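Side-chain contacts in putative hydrolase (PDB 3CMN), which is of unconfirmed function but probably acts as a zincin-like metallopeptidase, captured here as a largely helical apoenzyme: residues 140-145 with 187-192; 53-58 with 180-185; 349-352 with 356-359. All coordinates share one frame; numbering follows the deposited sequence.

Contact 1 of 3, residues 140-145 with 187-192; sequences GQYDLS and THAFEF
The ring of Y142 lies against the side of helix 174-193, over the backbone between H188 and A189. One face of the ring receives that peptide. The carbonyl carbon C of H188 sits 4.1 Å above the plane of the Y142 ring, over its centre. The N of A189 is above the same face, offset toward the rim. At the root of the ring the backbone sets H188 CB 3.5 Å from Y142 CG. At the far end the Y142 hydroxyl passes beside A189, with OH 3.8 Å from A189 CB. No hydrogen bond crosses here. The fit rests on van der Waals contact of the ring with a peptide group and with the side chains of H188, A189 and F192.

F192 lies one turn beyond H188 and flanks the tyrosine. The planes of the Y142 and F192 rings are only 21° apart. Their centroids are 5.4 Å apart; the rings are near parallel but displaced, with little of one over the other. The nearest approach is oblique, with Y142 CD2 3.6 Å from F192 CD1. The two side chains run past each other in opposite directions. H188 also runs counter to Y142. Its CG is anti to its own carbonyl carbon (chi1 -69°), which turns the imidazole so that ND1 lies beside Y142 CB while the ring meets that of H184.

Y142 belongs to a type I beta turn from G140 to D143. A bond from G140 N to D143 OD1, 3.2 Å long, ties the turn; the donor comes from above the carboxylate plane. Y142 also touches L156 of strand 155-158.

H184, E185 and H188 match the HExxH pattern of zincins. No metal is bound to them. The arrangement is consistent with a loop packed on the helix of a metallopeptidase active site.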
loop_
_atom_site.group_PDB
_atom_site.type_symbol
_atom_site.label_atom_id
_atom_site.label_comp_id
_atom_site.label_asym_id
_atom_site.label_seq_id
_atom_site.Cartn_x
_atom_site.Cartn_y
_atom_site.Cartn_z
ATOM N N GLY A 140 -8.555 -0.481 -1.214
ATOM C CA GLY A 140 -8.074 -1.250 -2.351
ATOM C C GLY A 140 -6.847 -2.124 -2.138
ATOM O O GLY A 140 -6.372 -2.307 -1.022
ATOM N N GLN A 141 -6.332 -2.646 -3.244
ATOM C CA GLN A 141 -5.183 -3.540 -3.264
ATOM C C GLN A 141 -3.939 -3.254 -2.425
ATOM O O GLN A 141 -3.441 -4.143 -1.734
ATOM C CB GLN A 141 -4.729 -3.748 -4.708
ATOM C CG GLN A 141 -5.600 -4.693 -5.502
ATOM C CD GLN A 141 -4.846 -5.925 -5.977
ATOM O OE1 GLN A 141 -5.432 -6.837 -6.539
ATOM N NE2 GLN A 141 -3.541 -5.950 -5.751
ATOM N N TYR A 142 -3.425 -2.035 -2.484
ATOM C CA TYR A 142 -2.189 -1.725 -1.769
ATOM C C TYR A 142 -2.286 -0.870 -0.517
ATOM O O TYR A 142 -1.429 -0.030 -0.272
ATOM C CB TYR A 142 -1.194 -1.092 -2.752
ATOM C CG TYR A 142 -0.868 -2.004 -3.924
ATOM C CD1 TYR A 142 -1.689 -2.054 -5.053
ATOM C CD2 TYR A 142 0.215 -2.883 -3.861
ATOM C CE1 TYR A 142 -1.444 -2.965 -6.085
ATOM C CE2 TYR A 142 0.471 -3.793 -4.880
ATOM C CZ TYR A 142 -0.359 -3.836 -5.985
ATOM O OH TYR A 142 -0.113 -4.776 -6.960
ATOM N N ASP A 143 -3.315 -1.084 0.289
ATOM C CA ASP A 143 -3.465 -0.291 1.501
ATOM C C ASP A 143 -2.623 -0.845 2.629
ATOM O O ASP A 143 -2.180 -0.111 3.516
ATOM C CB ASP A 143 -4.932 -0.244 1.926
ATOM C CG ASP A 143 -5.773 0.632 1.014
ATOM O OD1 ASP A 143 -6.975 0.773 1.291
ATOM O OD2 ASP A 143 -5.232 1.185 0.029
ATOM N N LEU A 144 -2.394 -2.151 2.579
ATOM C CA LEU A 144 -1.614 -2.828 3.598
ATOM C C LEU A 144 -0.335 -3.396 2.982
ATOM O O LEU A 144 -0.372 -4.331 2.192
ATOM C CB LEU A 144 -2.462 -3.934 4.220
ATOM C CG LEU A 144 -3.851 -3.477 4.695
ATOM C CD1 LEU A 144 -4.635 -4.677 5.192
ATOM C CD2 LEU A 144 -3.708 -2.428 5.797
ATOM N N SER A 145 0.798 -2.807 3.347
ATOM C CA SER A 145 2.098 -3.222 2.828
ATOM C C SER A 145 2.356 -4.721 2.911
ATOM O O SER A 145 2.752 -5.337 1.919
ATOM C CB SER A 145 3.217 -2.477 3.561
ATOM O OG SER A 145 3.084 -1.081 3.391
ATOM N N THR A 187 -0.368 3.041 -9.460
ATOM C CA THR A 187 0.961 3.515 -9.128
ATOM C C THR A 187 1.672 2.476 -8.267
ATOM O O THR A 187 2.786 2.051 -8.584
ATOM C CB THR A 187 0.916 4.886 -8.408
ATOM O OG1 THR A 187 0.352 5.859 -9.292
ATOM C CG2 THR A 187 2.319 5.342 -8.037
ATOM N N HIS A 188 1.008 2.036 -7.204
ATOM C CA HIS A 188 1.599 1.043 -6.322
ATOM C C HIS A 188 1.831 -0.313 -6.977
ATOM O O HIS A 188 2.734 -1.049 -6.585
ATOM C CB HIS A 188 0.757 0.903 -5.059
ATOM C CG HIS A 188 0.818 2.111 -4.184
ATOM N ND1 HIS A 188 0.924 2.035 -2.810
ATOM C CD2 HIS A 188 0.861 3.427 -4.493
ATOM C CE1 HIS A 188 1.037 3.256 -2.314
ATOM N NE2 HIS A 188 1.001 4.118 -3.315
ATOM N N ALA A 189 1.033 -0.636 -7.986
ATOM C CA ALA A 189 1.203 -1.900 -8.687
ATOM C C ALA A 189 2.532 -1.834 -9.431
ATOM O O ALA A 189 3.283 -2.817 -9.498
ATOM C CB ALA A 189 0.068 -2.116 -9.656
ATOM N N PHE A 190 2.809 -0.662 -9.994
ATOM C CA PHE A 190 4.051 -0.432 -10.714
ATOM C C PHE A 190 5.231 -0.484 -9.730
ATOM O O PHE A 190 6.206 -1.188 -9.960
ATOM C CB PHE A 190 4.020 0.939 -11.411
ATOM C CG PHE A 190 3.500 0.901 -12.833
ATOM C CD1 PHE A 190 2.140 0.734 -13.096
ATOM C CD2 PHE A 190 4.381 1.013 -13.910
ATOM C CE1 PHE A 190 1.663 0.673 -14.404
ATOM C CE2 PHE A 190 3.914 0.954 -15.239
ATOM C CZ PHE A 190 2.553 0.783 -15.484
ATOM N N GLU A 191 5.124 0.260 -8.630
ATOM C CA GLU A 191 6.179 0.314 -7.626
ATOM C C GLU A 191 6.514 -1.066 -7.063
ATOM O O GLU A 191 7.672 -1.351 -6.754
ATOM C CB GLU A 191 5.784 1.247 -6.482
ATOM C CG GLU A 191 5.484 2.677 -6.908
ATOM C CD GLU A 191 5.107 3.559 -5.733
ATOM O OE1 GLU A 191 6.011 4.009 -5.003
ATOM O OE2 GLU A 191 3.897 3.788 -5.530
ATOM N N PHE A 192 5.505 -1.924 -6.941
ATOM C CA PHE A 192 5.716 -3.267 -6.415
ATOM C C PHE A 192 6.034 -4.321 -7.453
ATOM O O PHE A 192 6.614 -5.354 -7.114
ATOM C CB PHE A 192 4.493 -3.750 -5.619
ATOM C CG PHE A 192 4.433 -3.223 -4.213
ATOM C CD1 PHE A 192 3.706 -2.081 -3.917
ATOM C CD2 PHE A 192 5.132 -3.856 -3.191
ATOM C CE1 PHE A 192 3.671 -1.571 -2.632
ATOM C CE2 PHE A 192 5.103 -3.352 -1.889
ATOM C CZ PHE A 192 4.370 -2.205 -1.613
#

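Contact 2 of 3, residues 53-58 with 180-185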
loop_
_atom_site.group_PDB
_atom_site.type_symbol
_atom_site.label_atom_id
_atom_site.label_comp_id
_atom_site.label_asym_id
_atom_site.label_seq_id
_atom_site.Cartn_x
_atom_site.Cartn_y
_atom_site.Cartn_z
ATOM N N ALA A 53 -7.576 1.060 -17.773
ATOM C CA ALA A 53 -7.123 1.020 -19.167
ATOM C C ALA A 53 -6.392 2.308 -19.504
ATOM O O ALA A 53 -5.427 2.318 -20.266
ATOM C CB ALA A 53 -8.306 0.842 -20.103
ATOM N N LEU A 54 -6.865 3.397 -18.915
ATOM C CA LEU A 54 -6.277 4.704 -19.106
ATOM C C LEU A 54 -5.021 4.836 -18.238
ATOM O O LEU A 54 -3.940 5.235 -18.702
ATOM C CB LEU A 54 -7.280 5.769 -18.672
ATOM C CG LEU A 54 -6.753 7.204 -18.727
ATOM C CD1 LEU A 54 -6.836 7.661 -20.163
ATOM C CD2 LEU A 54 -7.561 8.140 -17.821
ATOM N N SER A 55 -5.195 4.505 -16.959
ATOM C CA SER A 55 -4.145 4.596 -15.960
ATOM C C SER A 55 -2.831 3.910 -16.262
ATOM O O SER A 55 -1.792 4.561 -16.240
ATOM C CB SER A 55 -4.664 4.087 -14.614
ATOM O OG SER A 55 -5.407 5.093 -13.959
ATOM N N GLU A 56 -2.877 2.606 -16.526
ATOM C CA GLU A 56 -1.659 1.847 -16.785
ATOM C C GLU A 56 -0.719 2.557 -17.760
ATOM O O GLU A 56 0.461 2.755 -17.451
ATOM C CB GLU A 56 -1.983 0.431 -17.280
ATOM C CG GLU A 56 -0.836 -0.542 -17.028
ATOM C CD GLU A 56 -1.157 -1.991 -17.380
ATOM O OE1 GLU A 56 -2.288 -2.448 -17.089
ATOM O OE2 GLU A 56 -0.260 -2.677 -17.927
ATOM N N PRO A 57 -1.227 2.961 -18.943
ATOM C CA PRO A 57 -0.405 3.658 -19.946
ATOM C C PRO A 57 0.216 4.960 -19.428
ATOM O O PRO A 57 1.413 5.183 -19.591
ATOM C CB PRO A 57 -1.390 3.921 -21.083
ATOM C CG PRO A 57 -2.342 2.765 -20.988
ATOM C CD PRO A 57 -2.570 2.669 -19.486
ATOM N N LEU A 58 -0.597 5.814 -18.810
ATOM C CA LEU A 58 -0.101 7.086 -18.290
ATOM C C LEU A 58 1.011 6.886 -17.275
ATOM O O LEU A 58 1.958 7.677 -17.211
ATOM C CB LEU A 58 -1.236 7.894 -17.645
ATOM C CG LEU A 58 -1.947 8.938 -18.520
ATOM C CD1 LEU A 58 -2.357 8.332 -19.863
ATOM C CD2 LEU A 58 -3.174 9.467 -17.772
ATOM N N TRP A 180 -8.991 8.871 -8.890
ATOM C CA TRP A 180 -7.893 9.179 -7.990
ATOM C C TRP A 180 -7.408 7.867 -7.366
ATOM O O TRP A 180 -6.209 7.605 -7.293
ATOM C CB TRP A 180 -8.365 10.131 -6.888
ATOM C CG TRP A 180 -7.301 10.463 -5.878
ATOM C CD1 TRP A 180 -6.357 11.442 -5.977
ATOM C CD2 TRP A 180 -7.053 9.794 -4.628
ATOM N NE1 TRP A 180 -5.541 11.429 -4.870
ATOM C CE2 TRP A 180 -5.944 10.429 -4.027
ATOM C CE3 TRP A 180 -7.661 8.720 -3.962
ATOM C CZ2 TRP A 180 -5.424 10.027 -2.788
ATOM C CZ3 TRP A 180 -7.143 8.320 -2.727
ATOM C CH2 TRP A 180 -6.035 8.975 -2.157
ATOM N N ILE A 181 -8.361 7.052 -6.930
ATOM C CA ILE A 181 -8.085 5.764 -6.312
ATOM C C ILE A 181 -7.450 4.784 -7.279
ATOM O O ILE A 181 -6.529 4.054 -6.926
ATOM C CB ILE A 181 -9.384 5.163 -5.735
ATOM C CG1 ILE A 181 -9.701 5.865 -4.414
ATOM C CG2 ILE A 181 -9.245 3.662 -5.533
ATOM C CD1 ILE A 181 -11.027 5.499 -3.840
ATOM N N THR A 182 -7.946 4.765 -8.503
ATOM C CA THR A 182 -7.401 3.876 -9.507
ATOM C C THR A 182 -5.951 4.253 -9.803
ATOM O O THR A 182 -5.086 3.389 -9.907
ATOM C CB THR A 182 -8.242 3.936 -10.790
ATOM O OG1 THR A 182 -9.570 3.472 -10.501
ATOM C CG2 THR A 182 -7.622 3.083 -11.882
ATOM N N LEU A 183 -5.691 5.552 -9.922
ATOM C CA LEU A 183 -4.349 6.049 -10.199
ATOM C C LEU A 183 -3.406 5.683 -9.061
ATOM O O LEU A 183 -2.270 5.271 -9.270
ATOM C CB LEU A 183 -4.381 7.564 -10.369
ATOM C CG LEU A 183 -5.002 8.075 -11.662
ATOM C CD1 LEU A 183 -5.092 9.590 -11.618
ATOM C CD2 LEU A 183 -4.161 7.606 -12.844
ATOM N N HIS A 184 -3.893 5.852 -7.846
ATOM C CA HIS A 184 -3.116 5.534 -6.672
ATOM C C HIS A 184 -2.813 4.019 -6.673
ATOM O O HIS A 184 -1.694 3.587 -6.422
ATOM C CB HIS A 184 -3.927 5.957 -5.454
ATOM C CG HIS A 184 -3.258 5.681 -4.151
ATOM N ND1 HIS A 184 -3.803 4.841 -3.204
ATOM C CD2 HIS A 184 -2.096 6.137 -3.630
ATOM C CE1 HIS A 184 -3.005 4.792 -2.154
ATOM N NE2 HIS A 184 -1.963 5.569 -2.386
ATOM N N GLU A 185 -3.821 3.231 -7.005
ATOM C CA GLU A 185 -3.720 1.778 -7.055
ATOM C C GLU A 185 -2.706 1.298 -8.102
ATOM O O GLU A 185 -1.864 0.430 -7.833
ATOM C CB GLU A 185 -5.091 1.197 -7.408
ATOM C CG GLU A 185 -5.401 -0.133 -6.811
ATOM C CD GLU A 185 -5.986 0.002 -5.427
ATOM O OE1 GLU A 185 -5.245 0.433 -4.513
ATOM O OE2 GLU A 185 -7.188 -0.318 -5.265
#
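S55 projects from helix 41-63 onto the side chains of T182 and L183 on helix 174-193. Its hydroxyl does most of the touching. S55 OG is 3.0 Å from L183 CD2, a tight approach whose exact length is doubtful. S55 OG is 3.6 Å from T182 CG2, so the oxygen meets two methyl groups. The backbones are also close, with CA of S55 and CA of L183 5.9 Å apart.

The torsion of T182 explains which branch is used. CG2 stands anti to the backbone N and reaches S55, while OG1 (chi1 -63°) lies beside that N. T182 OG1 hydrogen-bonds to R178 O in its own helix. In L183, CD2 is the methyl that extends to the serine. T182 also rests on Y48, M51 and V52 of helix 41-63, which widens the helix-to-helix packing.

No hydrogen bond joins the two segments. The S55 hydroxyl is instead bonded to M51 O, one turn back in its helix. Both hydroxyls are thus satisfied within their own helices, and what meets across the buried interface is van der Waals contact between the serine side chain and two methyl groups.

Contact 3 of 3, residues 349-352 with 356-359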
loop_
_atom_site.group_PDB
_atom_site.type_symbol
_atom_site.label_atom_id
_atom_site.label_comp_id
_atom_site.label_asym_id
_atom_site.label_seq_id
_atom_site.Cartn_x
_atom_site.Cartn_y
_atom_site.Cartn_z
ATOM N N MET A 349 16.617 6.249 6.215
ATOM C CA MET A 349 15.638 7.155 6.794
ATOM C C MET A 349 16.296 8.528 6.894
ATOM O O MET A 349 15.649 9.557 6.712
ATOM C CB MET A 349 15.178 6.661 8.171
ATOM C CG MET A 349 13.990 5.703 8.102
ATOM S SD MET A 349 12.585 6.383 7.172
ATOM C CE MET A 349 12.319 7.869 8.064
ATOM N N ASP A 350 17.597 8.529 7.157
ATOM C CA ASP A 350 18.368 9.766 7.245
ATOM C C ASP A 350 18.347 10.517 5.920
ATOM O O ASP A 350 18.039 11.709 5.878
ATOM C CB ASP A 350 19.816 9.466 7.620
ATOM C CG ASP A 350 20.042 9.484 9.114
ATOM O OD1 ASP A 350 19.747 10.526 9.743
ATOM O OD2 ASP A 350 20.510 8.464 9.662
ATOM N N GLU A 351 18.673 9.815 4.834
ATOM C CA GLU A 351 18.685 10.429 3.509
ATOM C C GLU A 351 17.300 10.965 3.162
ATOM O O GLU A 351 17.174 11.962 2.457
ATOM C CB GLU A 351 19.171 9.415 2.467
ATOM C CG GLU A 351 20.636 9.043 2.672
ATOM C CD GLU A 351 21.111 7.908 1.783
ATOM O OE1 GLU A 351 20.531 6.801 1.861
ATOM O OE2 GLU A 351 22.071 8.117 1.007
ATOM N N ILE A 352 16.259 10.311 3.665
ATOM C CA ILE A 352 14.900 10.767 3.417
ATOM C C ILE A 352 14.700 12.107 4.124
ATOM O O ILE A 352 13.966 12.974 3.641
ATOM C CB ILE A 352 13.862 9.718 3.917
ATOM C CG1 ILE A 352 13.514 8.773 2.770
ATOM C CG2 ILE A 352 12.601 10.395 4.452
ATOM C CD1 ILE A 352 12.610 7.633 3.164
ATOM N N GLY A 356 19.803 15.665 0.130
ATOM C CA GLY A 356 21.149 16.005 -0.304
ATOM C C GLY A 356 22.125 14.852 -0.191
ATOM O O GLY A 356 22.850 14.553 -1.141
ATOM N N GLN A 357 22.146 14.207 0.974
ATOM C CA GLN A 357 23.032 13.071 1.225
ATOM C C GLN A 357 22.851 12.019 0.135
ATOM O O GLN A 357 23.816 11.450 -0.372
ATOM C CB GLN A 357 22.712 12.435 2.585
ATOM C CG GLN A 357 23.900 12.325 3.535
ATOM C CD GLN A 357 23.594 11.485 4.772
ATOM O OE1 GLN A 357 23.419 10.266 4.687
ATOM N NE2 GLN A 357 23.520 12.139 5.926
ATOM N N TRP A 358 21.597 11.767 -0.220
ATOM C CA TRP A 358 21.279 10.771 -1.232
ATOM C C TRP A 358 21.747 11.186 -2.625
ATOM O O TRP A 358 22.281 10.365 -3.380
ATOM C CB TRP A 358 19.770 10.522 -1.262
ATOM C CG TRP A 358 19.372 9.427 -2.198
ATOM C CD1 TRP A 358 19.360 8.086 -1.934
ATOM C CD2 TRP A 358 18.909 9.578 -3.550
ATOM N NE1 TRP A 358 18.911 7.394 -3.035
ATOM C CE2 TRP A 358 18.628 8.283 -4.040
ATOM C CE3 TRP A 358 18.705 10.680 -4.392
ATOM C CZ2 TRP A 358 18.149 8.059 -5.331
ATOM C CZ3 TRP A 358 18.228 10.460 -5.680
ATOM C CH2 TRP A 358 17.954 9.155 -6.140
ATOM N N ILE A 359 21.532 12.455 -2.967
ATOM C CA ILE A 359 21.924 12.958 -4.277
ATOM C C ILE A 359 23.430 12.815 -4.446
ATOM O O ILE A 359 23.909 12.380 -5.494
ATOM C CB ILE A 359 21.463 14.432 -4.461
ATOM C CG1 ILE A 359 19.931 14.478 -4.445
ATOM C CG2 ILE A 359 21.992 15.011 -5.778
ATOM C CD1 ILE A 359 19.337 15.851 -4.696
#
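E351 crosses both Q357 and W358 at about a right angle. Its CG lies 3.6 Å from Q357 OE1, and Q357 CB is close to the same carbon. The E351 carboxylate and the Q357 amide planes are turned 39° apart. Toward W358 the contact is made at two levels. The CB atoms of E351 and W358 are 3.9 Å apart. Further out, E351 OE2 is 3.6 Å from W358 CA and approaches the indole obliquely near CD1. The carboxylate and indole planes are inclined at 67°. None of these contacts is a hydrogen bond.

The next shell fixes the glutamate. E351 OE2 forms a salt bridge with R361, and OE1 accepts from S348 N. Both carboxylate oxygens therefore have partners. W358 is held too: its NE1 bonds to N345 O, and its ring meets F323 edge-to-face. With CG anti to the backbone N (chi1 -175°), the indole CD1 comes beside the E351 carboxylate.

The contact joins the consecutive short helices 349-353 and 355-363. M349 and I352 touch helix 248-279, and M349 and I359 touch helix 319-331.

In the fold
Contacts 1 and 2 share helix 174-193 and their centres are about 12 Å apart. Their segments cross along the chain. Helix 174-193 packs against the 140-145 loop and helix 41-63. The two contacts meet directly: E185 OE2 lies 3.2 Å from Q141 N, probably a weak hydrogen bond, and F190 CZ lies 3.5 Å from E56 O. The HExxH pattern is divided between them, with H184 and E185 in contact 2 and H188 in contact 1. Contact 3 is remote from this presumed active site. Its centre is about 24 Å from that of contact 1 and about 29 Å from that of contact 2, and it touches neither.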